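Putative NADPH:quinone reductase (Bacillus thuringiensis, PDB 3GMS) probably reduces quinones with NADPH, as a member of the medium-chain dehydrogenase/reductase superfamily. Local coordinates at residues D108-T121 with W280-E292. Residues are numbered along the deposited sequence; the frame is centred on the assembly and turned at random.
Sequences DFVVPIPDSIDDFT and WQETFRHLIRLVE
Val111, facing Trp280, Phe284 and Ile288, lies on the short strand 110-112, whose axis comes within 9.2 Å of that of helix 280-292, with their N-to-C directions 32° apart. The pairing joins the GroES-like part of this medium-chain dehydrogenase/reductase fold, where the strand pairs with strand 89-92, to the helix that ends at Glu292. Both methyls of Val111 meet Phe284. Val111 CG2 sits over the centre of one face of the Phe284 ring in a CH-pi contact, 3.9 Å from the ring centroid, and also meets Trp280 CZ3 at 3.6 Å; CG1, anti to the backbone N, rests on Phe284 CB. The Phe109 ring points its edge at the face of the Trp280 six-membered ring, the planes 78° apart, and Arg94 forms cation-pi contacts with both rings. The indole NE1 is directed elsewhere, to Asn272 OD1.

Further along, Ile288 packs CG2 against Pro114 CG, tip to tip, and against Ile117 CD1, while its CD1 approaches the Pro112 carbonyl. Ile117 CD1 also touches Val291 CG1, which reaches Thr121 CG2 at 3.7 Å at the start of helix 119-122, where Asp118 is the N-cap.

The polar link is made by Gln281, whose chain bends at chi2 (-74°) and brings its amide to the backbone carbonyls of Asp108 and Val110. Gln281 NE2 donates to both, each met from above its plane: Asp108 O at 2.9 Å, close to the amide plane of the glutamine, and Val110 O at 3.1 Å, tilted from it.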
ATOM      1  N   ASP A 108      -0.336   4.869  20.468  1.00 26.70           N
ATOM      2  CA  ASP A 108      -0.922   3.574  20.070  1.00 27.89           C
ATOM      3  C   ASP A 108      -0.471   3.065  18.715  1.00 26.13           C
ATOM      4  O   ASP A 108      -0.433   1.866  18.470  1.00 26.88           O
ATOM      5  CB  ASP A 108      -2.467   3.651  20.064  1.00 28.25           C
ATOM      6  CG  ASP A 108      -3.044   3.762  21.459  1.00 36.29           C
ATOM      7  OD1 ASP A 108      -2.244   3.867  22.421  1.00 40.03           O
ATOM      8  OD2 ASP A 108      -4.286   3.751  21.577  1.00 42.60           O
ATOM      9  N   PHE A 109      -0.143   3.984  17.828  1.00 26.29           N
ATOM     10  CA  PHE A 109       0.054   3.611  16.427  1.00 25.11           C
ATOM     11  C   PHE A 109       1.482   3.842  15.969  1.00 25.68           C
ATOM     12  O   PHE A 109       1.767   3.829  14.770  1.00 25.69           O
ATOM     13  CB  PHE A 109      -0.905   4.413  15.539  1.00 25.49           C
ATOM     14  CG  PHE A 109      -2.334   4.310  15.984  1.00 26.42           C
ATOM     15  CD1 PHE A 109      -2.896   3.056  16.262  1.00 27.48           C
ATOM     16  CD2 PHE A 109      -3.103   5.462  16.157  1.00 28.94           C
ATOM     17  CE1 PHE A 109      -4.236   2.941  16.710  1.00 29.81           C
ATOM     18  CE2 PHE A 109      -4.435   5.348  16.608  1.00 31.29           C
ATOM     19  CZ  PHE A 109      -4.982   4.086  16.875  1.00 28.33           C
ATOM     20  N   VAL A 110       2.373   4.110  16.920  1.00 24.75           N
ATOM     21  CA  VAL A 110       3.792   4.206  16.630  1.00 24.81           C
ATOM     22  C   VAL A 110       4.399   2.799  16.488  1.00 24.33           C
ATOM     23  O   VAL A 110       4.337   1.982  17.407  1.00 23.93           O
ATOM     24  CB  VAL A 110       4.504   5.035  17.741  1.00 25.29           C
ATOM     25  CG1 VAL A 110       5.973   4.950  17.575  1.00 26.11           C
ATOM     26  CG2 VAL A 110       4.051   6.511  17.694  1.00 26.02           C
ATOM     27  N   VAL A 111       4.969   2.491  15.330  1.00 22.64           N
ATOM     28  CA  VAL A 111       5.574   1.179  15.101  1.00 21.80           C
ATOM     29  C   VAL A 111       7.095   1.220  15.242  1.00 22.22           C
ATOM     30  O   VAL A 111       7.783   1.818  14.410  1.00 22.47           O
ATOM     31  CB  VAL A 111       5.230   0.638  13.659  1.00 21.77           C
ATOM     32  CG1 VAL A 111       5.829  -0.720  13.436  1.00 21.27           C
ATOM     33  CG2 VAL A 111       3.692   0.634  13.411  1.00 21.10           C
ATOM     34  N   PRO A 112       7.641   0.549  16.277  1.00 22.90           N
ATOM     35  CA  PRO A 112       9.098   0.498  16.457  1.00 23.93           C
ATOM     36  C   PRO A 112       9.760  -0.246  15.319  1.00 23.44           C
ATOM     37  O   PRO A 112       9.248  -1.269  14.901  1.00 23.92           O
ATOM     38  CB  PRO A 112       9.256  -0.335  17.752  1.00 25.11           C
ATOM     39  CG  PRO A 112       7.952  -0.164  18.480  1.00 25.92           C
ATOM     40  CD  PRO A 112       6.917  -0.170  17.354  1.00 23.89           C
ATOM     41  N   ILE A 113      10.899   0.262  14.833  1.00 23.23           N
ATOM     42  CA  ILE A 113      11.660  -0.395  13.775  1.00 23.85           C
ATOM     43  C   ILE A 113      13.038  -0.833  14.328  1.00 24.93           C
ATOM     44  O   ILE A 113      13.719  -0.034  14.945  1.00 24.33           O
ATOM     45  CB  ILE A 113      11.880   0.548  12.583  1.00 23.38           C
ATOM     46  CG1 ILE A 113      10.510   0.902  11.977  1.00 23.77           C
ATOM     47  CG2 ILE A 113      12.794  -0.121  11.545  1.00 23.51           C
ATOM     48  CD1 ILE A 113       9.791  -0.261  11.237  1.00 24.57           C
ATOM     49  N   PRO A 114      13.410  -2.097  14.129  1.00 26.36           N
ATOM     50  CA  PRO A 114      14.699  -2.602  14.670  1.00 26.72           C
ATOM     51  C   PRO A 114      15.886  -2.107  13.848  1.00 28.21           C
ATOM     52  O   PRO A 114      15.721  -1.740  12.687  1.00 25.85           O
ATOM     53  CB  PRO A 114      14.543  -4.126  14.556  1.00 28.07           C
ATOM     54  CG  PRO A 114      13.652  -4.330  13.399  1.00 28.21           C
ATOM     55  CD  PRO A 114      12.671  -3.154  13.413  1.00 26.29           C
ATOM     56  N   ASP A 115      17.075  -2.081  14.456  1.00 28.24           N
ATOM     57  CA  ASP A 115      18.284  -1.587  13.794  1.00 30.58           C
ATOM     58  C   ASP A 115      18.626  -2.356  12.504  1.00 29.89           C
ATOM     59  O   ASP A 115      19.249  -1.808  11.584  1.00 31.24           O
ATOM     60  CB  ASP A 115      19.472  -1.644  14.766  1.00 30.74           C
ATOM     61  CG  ASP A 115      19.298  -0.716  15.957  1.00 34.90           C
ATOM     62  OD1 ASP A 115      18.401   0.152  15.953  1.00 34.67           O
ATOM     63  OD2 ASP A 115      20.074  -0.866  16.921  1.00 37.99           O
ATOM     64  N   SER A 116      18.194  -3.605  12.468  1.00 30.11           N
ATOM     65  CA  SER A 116      18.340  -4.515  11.327  0.50 30.67           C
ATOM     66  C   SER A 116      17.740  -4.017  10.008  1.00 30.08           C
ATOM     67  O   SER A 116      18.150  -4.447   8.931  1.00 30.37           O
ATOM     68  CB  SER A 116      17.654  -5.833  11.683  0.50 30.89           C
ATOM     69  OG  SER A 116      18.181  -6.899  10.934  0.50 34.10           O
ATOM     70  N   ILE A 117      16.739  -3.146  10.095  1.00 28.74           N
ATOM     71  CA  ILE A 117      15.974  -2.734   8.904  1.00 27.15           C
ATOM     72  C   ILE A 117      16.339  -1.319   8.456  1.00 26.19           C
ATOM     73  O   ILE A 117      16.259  -0.388   9.244  1.00 25.60           O
ATOM     74  CB  ILE A 117      14.460  -2.882   9.172  1.00 26.68           C
ATOM     75  CG1 ILE A 117      14.146  -4.376   9.423  1.00 28.46           C
ATOM     76  CG2 ILE A 117      13.630  -2.195   8.056  1.00 27.23           C
ATOM     77  CD1 ILE A 117      12.703  -4.739   9.439  1.00 29.31           C
ATOM     78  N   ASP A 118      16.787  -1.168   7.222  1.00 25.67           N
ATOM     79  CA  ASP A 118      17.225   0.164   6.741  1.00 25.43           C
ATOM     80  C   ASP A 118      16.008   1.100   6.565  1.00 24.23           C
ATOM     81  O   ASP A 118      14.860   0.629   6.516  1.00 22.57           O
ATOM     82  CB  ASP A 118      18.003   0.058   5.424  1.00 25.98           C
ATOM     83  CG  ASP A 118      17.104  -0.320   4.253  1.00 27.79           C
ATOM     84  OD1 ASP A 118      16.490   0.591   3.630  1.00 30.33           O
ATOM     85  OD2 ASP A 118      17.016  -1.507   3.932  1.00 32.00           O
ATOM     86  N   ASP A 119      16.258   2.410   6.516  1.00 23.54           N
ATOM     87  CA  ASP A 119      15.178   3.422   6.416  1.00 23.16           C
ATOM     88  C   ASP A 119      14.279   3.217   5.179  1.00 23.04           C
ATOM     89  O   ASP A 119      13.072   3.446   5.238  1.00 21.94           O
ATOM     90  CB  ASP A 119      15.749   4.840   6.273  1.00 23.63           C
ATOM     91  CG  ASP A 119      16.562   5.286   7.469  1.00 27.33           C
ATOM     92  OD1 ASP A 119      16.381   4.772   8.596  1.00 23.72           O
ATOM     93  OD2 ASP A 119      17.406   6.162   7.268  1.00 29.61           O
ATOM     94  N   PHE A 120      14.857   2.824   4.049  1.00 23.11           N
ATOM     95  CA  PHE A 120      14.051   2.741   2.824  1.00 23.76           C
ATOM     96  C   PHE A 120      13.134   1.520   2.786  1.00 23.29           C
ATOM     97  O   PHE A 120      11.987   1.570   2.321  1.00 23.59           O
ATOM     98  CB  PHE A 120      14.945   2.837   1.588  1.00 24.77           C
ATOM     99  CG  PHE A 120      15.576   4.176   1.450  1.00 22.11           C
ATOM    100  CD1 PHE A 120      14.962   5.175   0.677  1.00 22.28           C
ATOM    101  CD2 PHE A 120      16.781   4.459   2.133  1.00 23.80           C
ATOM    102  CE1 PHE A 120      15.551   6.460   0.563  1.00 23.12           C
ATOM    103  CE2 PHE A 120      17.387   5.723   2.012  1.00 25.10           C
ATOM    104  CZ  PHE A 120      16.768   6.735   1.218  1.00 23.70           C
ATOM    105  N   THR A 121      13.610   0.440   3.392  1.00 22.09           N
ATOM    106  CA  THR A 121      12.766  -0.725   3.610  1.00 22.21           C
ATOM    107  C   THR A 121      11.679  -0.366   4.615  1.00 20.95           C
ATOM    108  O   THR A 121      10.498  -0.644   4.388  1.00 20.83           O
ATOM    109  CB  THR A 121      13.652  -1.909   4.084  1.00 22.26           C
ATOM    110  OG1 THR A 121      14.578  -2.203   3.040  1.00 24.25           O
ATOM    111  CG2 THR A 121      12.779  -3.147   4.366  1.00 24.78           C
ATOM    112  N   TRP A 280      -3.060  -4.766  15.795  1.00 23.16           N
ATOM    113  CA  TRP A 280      -2.428  -3.957  14.734  1.00 23.33           C
ATOM    114  C   TRP A 280      -0.894  -3.978  14.952  1.00 23.42           C
ATOM    115  O   TRP A 280      -0.149  -4.301  14.046  1.00 22.66           O
ATOM    116  CB  TRP A 280      -3.036  -2.557  14.785  1.00 23.86           C
ATOM    117  CG  TRP A 280      -2.714  -1.655  13.626  1.00 23.28           C
ATOM    118  CD1 TRP A 280      -3.371  -1.585  12.423  1.00 24.47           C
ATOM    119  CD2 TRP A 280      -1.671  -0.686  13.575  1.00 22.83           C
ATOM    120  NE1 TRP A 280      -2.777  -0.625  11.625  1.00 22.10           N
ATOM    121  CE2 TRP A 280      -1.755  -0.040  12.316  1.00 25.39           C
ATOM    122  CE3 TRP A 280      -0.701  -0.263  14.487  1.00 26.44           C
ATOM    123  CZ2 TRP A 280      -0.860   0.977  11.925  1.00 23.58           C
ATOM    124  CZ3 TRP A 280       0.188   0.751  14.101  1.00 26.61           C
ATOM    125  CH2 TRP A 280       0.078   1.370  12.833  1.00 25.71           C
ATOM    126  N   GLN A 281      -0.432  -3.686  16.172  1.00 22.79           N
ATOM    127  CA  GLN A 281       1.010  -3.774  16.486  1.00 23.81           C
ATOM    128  C   GLN A 281       1.602  -5.170  16.298  1.00 24.49           C
ATOM    129  O   GLN A 281       2.687  -5.307  15.737  1.00 24.26           O
ATOM    130  CB  GLN A 281       1.306  -3.313  17.915  1.00 23.00           C
ATOM    131  CG  GLN A 281       1.065  -1.863  18.196  1.00 24.19           C
ATOM    132  CD  GLN A 281       2.125  -0.924  17.592  1.00 24.28           C
ATOM    133  OE1 GLN A 281       3.268  -1.323  17.293  1.00 26.94           O
ATOM    134  NE2 GLN A 281       1.755   0.321  17.448  1.00 25.71           N
ATOM    135  N   GLU A 282       0.884  -6.212  16.749  1.00 24.29           N
ATOM    136  CA  GLU A 282       1.324  -7.594  16.578  1.00 25.59           C
ATOM    137  C   GLU A 282       1.487  -7.952  15.119  1.00 24.38           C
ATOM    138  O   GLU A 282       2.403  -8.685  14.732  1.00 23.06           O
ATOM    139  CB  GLU A 282       0.286  -8.530  17.174  1.00 27.36           C
ATOM    140  CG  GLU A 282       0.450  -8.632  18.643  1.00 33.01           C
ATOM    141  CD  GLU A 282       1.701  -9.421  18.951  1.00 39.92           C
ATOM    142  OE1 GLU A 282       1.666 -10.652  18.747  1.00 44.76           O
ATOM    143  OE2 GLU A 282       2.716  -8.801  19.335  1.00 43.49           O
ATOM    144  N   THR A 283       0.596  -7.415  14.301  1.00 23.48           N
ATOM    145  CA  THR A 283       0.657  -7.679  12.859  1.00 23.14           C
ATOM    146  C   THR A 283       1.923  -7.040  12.272  1.00 22.56           C
ATOM    147  O   THR A 283       2.605  -7.647  11.429  1.00 21.61           O
ATOM    148  CB  THR A 283      -0.627  -7.165  12.142  1.00 24.09           C
ATOM    149  OG1 THR A 283      -1.766  -7.803  12.734  1.00 24.75           O
ATOM    150  CG2 THR A 283      -0.620  -7.492  10.658  1.00 23.34           C
ATOM    151  N   PHE A 284       2.248  -5.826  12.710  1.00 22.75           N
ATOM    152  CA  PHE A 284       3.506  -5.209  12.255  1.00 22.87           C
ATOM    153  C   PHE A 284       4.710  -6.005  12.748  1.00 23.64           C
ATOM    154  O   PHE A 284       5.687  -6.174  12.013  1.00 23.99           O
ATOM    155  CB  PHE A 284       3.623  -3.757  12.680  1.00 22.63           C
ATOM    156  CG  PHE A 284       3.038  -2.805  11.686  1.00 22.88           C
ATOM    157  CD1 PHE A 284       1.746  -2.386  11.817  1.00 21.56           C
ATOM    158  CD2 PHE A 284       3.790  -2.398  10.573  1.00 23.53           C
ATOM    159  CE1 PHE A 284       1.186  -1.490  10.857  1.00 22.14           C
ATOM    160  CE2 PHE A 284       3.266  -1.503   9.628  1.00 22.74           C
ATOM    161  CZ  PHE A 284       1.949  -1.059   9.780  1.00 21.69           C
ATOM    162  N   ARG A 285       4.634  -6.538  13.968  1.00 23.23           N
ATOM    163  CA  ARG A 285       5.788  -7.314  14.466  1.00 24.87           C
ATOM    164  C   ARG A 285       6.045  -8.493  13.580  1.00 25.33           C
ATOM    165  O   ARG A 285       7.194  -8.869  13.358  1.00 26.59           O
ATOM    166  CB  ARG A 285       5.596  -7.729  15.938  1.00 23.55           C
ATOM    167  CG  ARG A 285       6.029  -6.637  16.871  1.00 27.97           C
ATOM    168  CD  ARG A 285       6.123  -7.123  18.337  1.00 31.25           C
ATOM    169  NE  ARG A 285       4.784  -7.176  18.900  1.00 40.34           N
ATOM    170  CZ  ARG A 285       4.119  -6.113  19.365  1.00 42.50           C
ATOM    171  NH1 ARG A 285       4.674  -4.899  19.377  1.00 44.33           N
ATOM    172  NH2 ARG A 285       2.899  -6.267  19.837  1.00 44.22           N
ATOM    173  N   HIS A 286       4.964  -9.041  13.033  1.00 25.78           N
ATOM    174  CA  HIS A 286       5.040 -10.137  12.131  1.00 25.99           C
ATOM    175  C   HIS A 286       5.652  -9.823  10.780  1.00 25.29           C
ATOM    176  O   HIS A 286       6.504 -10.588  10.289  1.00 25.76           O
ATOM    177  CB  HIS A 286       3.683 -10.834  11.928  1.00 27.16           C
ATOM    178  CG  HIS A 286       3.828 -12.118  11.184  1.00 33.09           C
ATOM    179  ND1 HIS A 286       4.475 -13.214  11.719  1.00 37.26           N
ATOM    180  CD2 HIS A 286       3.539 -12.445   9.901  1.00 37.24           C
ATOM    181  CE1 HIS A 286       4.509 -14.184  10.825  1.00 38.03           C
ATOM    182  NE2 HIS A 286       3.951 -13.743   9.714  1.00 39.26           N
ATOM    183  N   LEU A 287       5.220  -8.719  10.180  1.00 23.88           N
ATOM    184  CA  LEU A 287       5.799  -8.282   8.901  1.00 23.12           C
ATOM    185  C   LEU A 287       7.287  -7.991   9.092  1.00 23.06           C
ATOM    186  O   LEU A 287       8.087  -8.380   8.255  1.00 23.38           O
ATOM    187  CB  LEU A 287       5.096  -7.010   8.403  1.00 23.76           C
ATOM    188  CG  LEU A 287       3.614  -7.138   8.026  1.00 24.80           C
ATOM    189  CD1 LEU A 287       3.048  -5.714   7.848  1.00 26.83           C
ATOM    190  CD2 LEU A 287       3.486  -7.892   6.758  1.00 25.68           C
ATOM    191  N   ILE A 288       7.632  -7.351  10.216  1.00 22.12           N
ATOM    192  CA  ILE A 288       9.034  -7.011  10.502  1.00 24.27           C
ATOM    193  C   ILE A 288       9.876  -8.307  10.568  1.00 25.07           C
ATOM    194  O   ILE A 288      10.956  -8.362   9.981  1.00 24.64           O
ATOM    195  CB  ILE A 288       9.143  -6.174  11.778  1.00 24.04           C
ATOM    196  CG1 ILE A 288       8.646  -4.730  11.496  1.00 24.58           C
ATOM    197  CG2 ILE A 288      10.574  -6.219  12.362  1.00 26.64           C
ATOM    198  CD1 ILE A 288       8.436  -3.911  12.783  1.00 28.77           C
ATOM    199  N   ARG A 289       9.380  -9.341  11.258  1.00 26.19           N
ATOM    200  CA  ARG A 289      10.073 -10.643  11.261  0.50 26.66           C
ATOM    201  C   ARG A 289      10.263 -11.208   9.857  1.00 26.79           C
ATOM    202  O   ARG A 289      11.343 -11.710   9.543  1.00 26.86           O
ATOM    203  CB  ARG A 289       9.358 -11.696  12.120  0.50 27.11           C
ATOM    204  CG  ARG A 289       9.045 -11.267  13.517  0.50 26.75           C
ATOM    205  CD  ARG A 289      10.197 -10.643  14.245  0.50 30.03           C
ATOM    206  NE  ARG A 289       9.744 -10.353  15.604  0.50 29.79           N
ATOM    207  CZ  ARG A 289       9.228  -9.197  16.003  0.50 28.66           C
ATOM    208  NH1 ARG A 289       9.158  -8.158  15.175  0.50 20.74           N
ATOM    209  NH2 ARG A 289       8.824  -9.076  17.266  0.50 28.04           N
ATOM    210  N   LEU A 290       9.227 -11.108   9.008  1.00 25.92           N
ATOM    211  CA  LEU A 290       9.289 -11.606   7.625  1.00 26.95           C
ATOM    212  C   LEU A 290      10.362 -10.871   6.798  1.00 27.52           C
ATOM    213  O   LEU A 290      11.096 -11.492   6.008  1.00 29.03           O
ATOM    214  CB  LEU A 290       7.938 -11.504   6.915  1.00 25.81           C
ATOM    215  CG  LEU A 290       6.845 -12.480   7.389  1.00 27.39           C
ATOM    216  CD1 LEU A 290       5.510 -12.166   6.730  1.00 26.81           C
ATOM    217  CD2 LEU A 290       7.273 -13.951   7.183  1.00 28.94           C
ATOM    218  N   VAL A 291      10.467  -9.570   7.016  1.00 27.16           N
ATOM    219  CA  VAL A 291      11.526  -8.786   6.377  1.00 27.20           C
ATOM    220  C   VAL A 291      12.902  -9.165   6.934  1.00 27.81           C
ATOM    221  O   VAL A 291      13.838  -9.393   6.166  1.00 27.73           O
ATOM    222  CB  VAL A 291      11.280  -7.273   6.504  1.00 28.01           C
ATOM    223  CG1 VAL A 291      12.461  -6.459   5.871  1.00 28.67           C
ATOM    224  CG2 VAL A 291       9.986  -6.903   5.791  1.00 27.89           C
ATOM    225  N   GLU A 292      13.011  -9.257   8.259  1.00 28.05           N
ATOM    226  CA  GLU A 292      14.297  -9.619   8.896  1.00 30.44           C
ATOM    227  C   GLU A 292      14.800 -10.960   8.390  1.00 30.88           C
ATOM    228  O   GLU A 292      15.999 -11.105   8.129  1.00 32.21           O
ATOM    229  CB  GLU A 292      14.158  -9.689  10.392  1.00 30.18           C
ATOM    230  CG  GLU A 292      14.214  -8.388  11.075  1.00 32.18           C
ATOM    231  CD  GLU A 292      13.849  -8.509  12.536  1.00 36.57           C
ATOM    232  OE1 GLU A 292      13.020  -9.387  12.893  1.00 40.87           O
ATOM    233  OE2 GLU A 292      14.376  -7.712  13.321  1.00 37.57           O
TER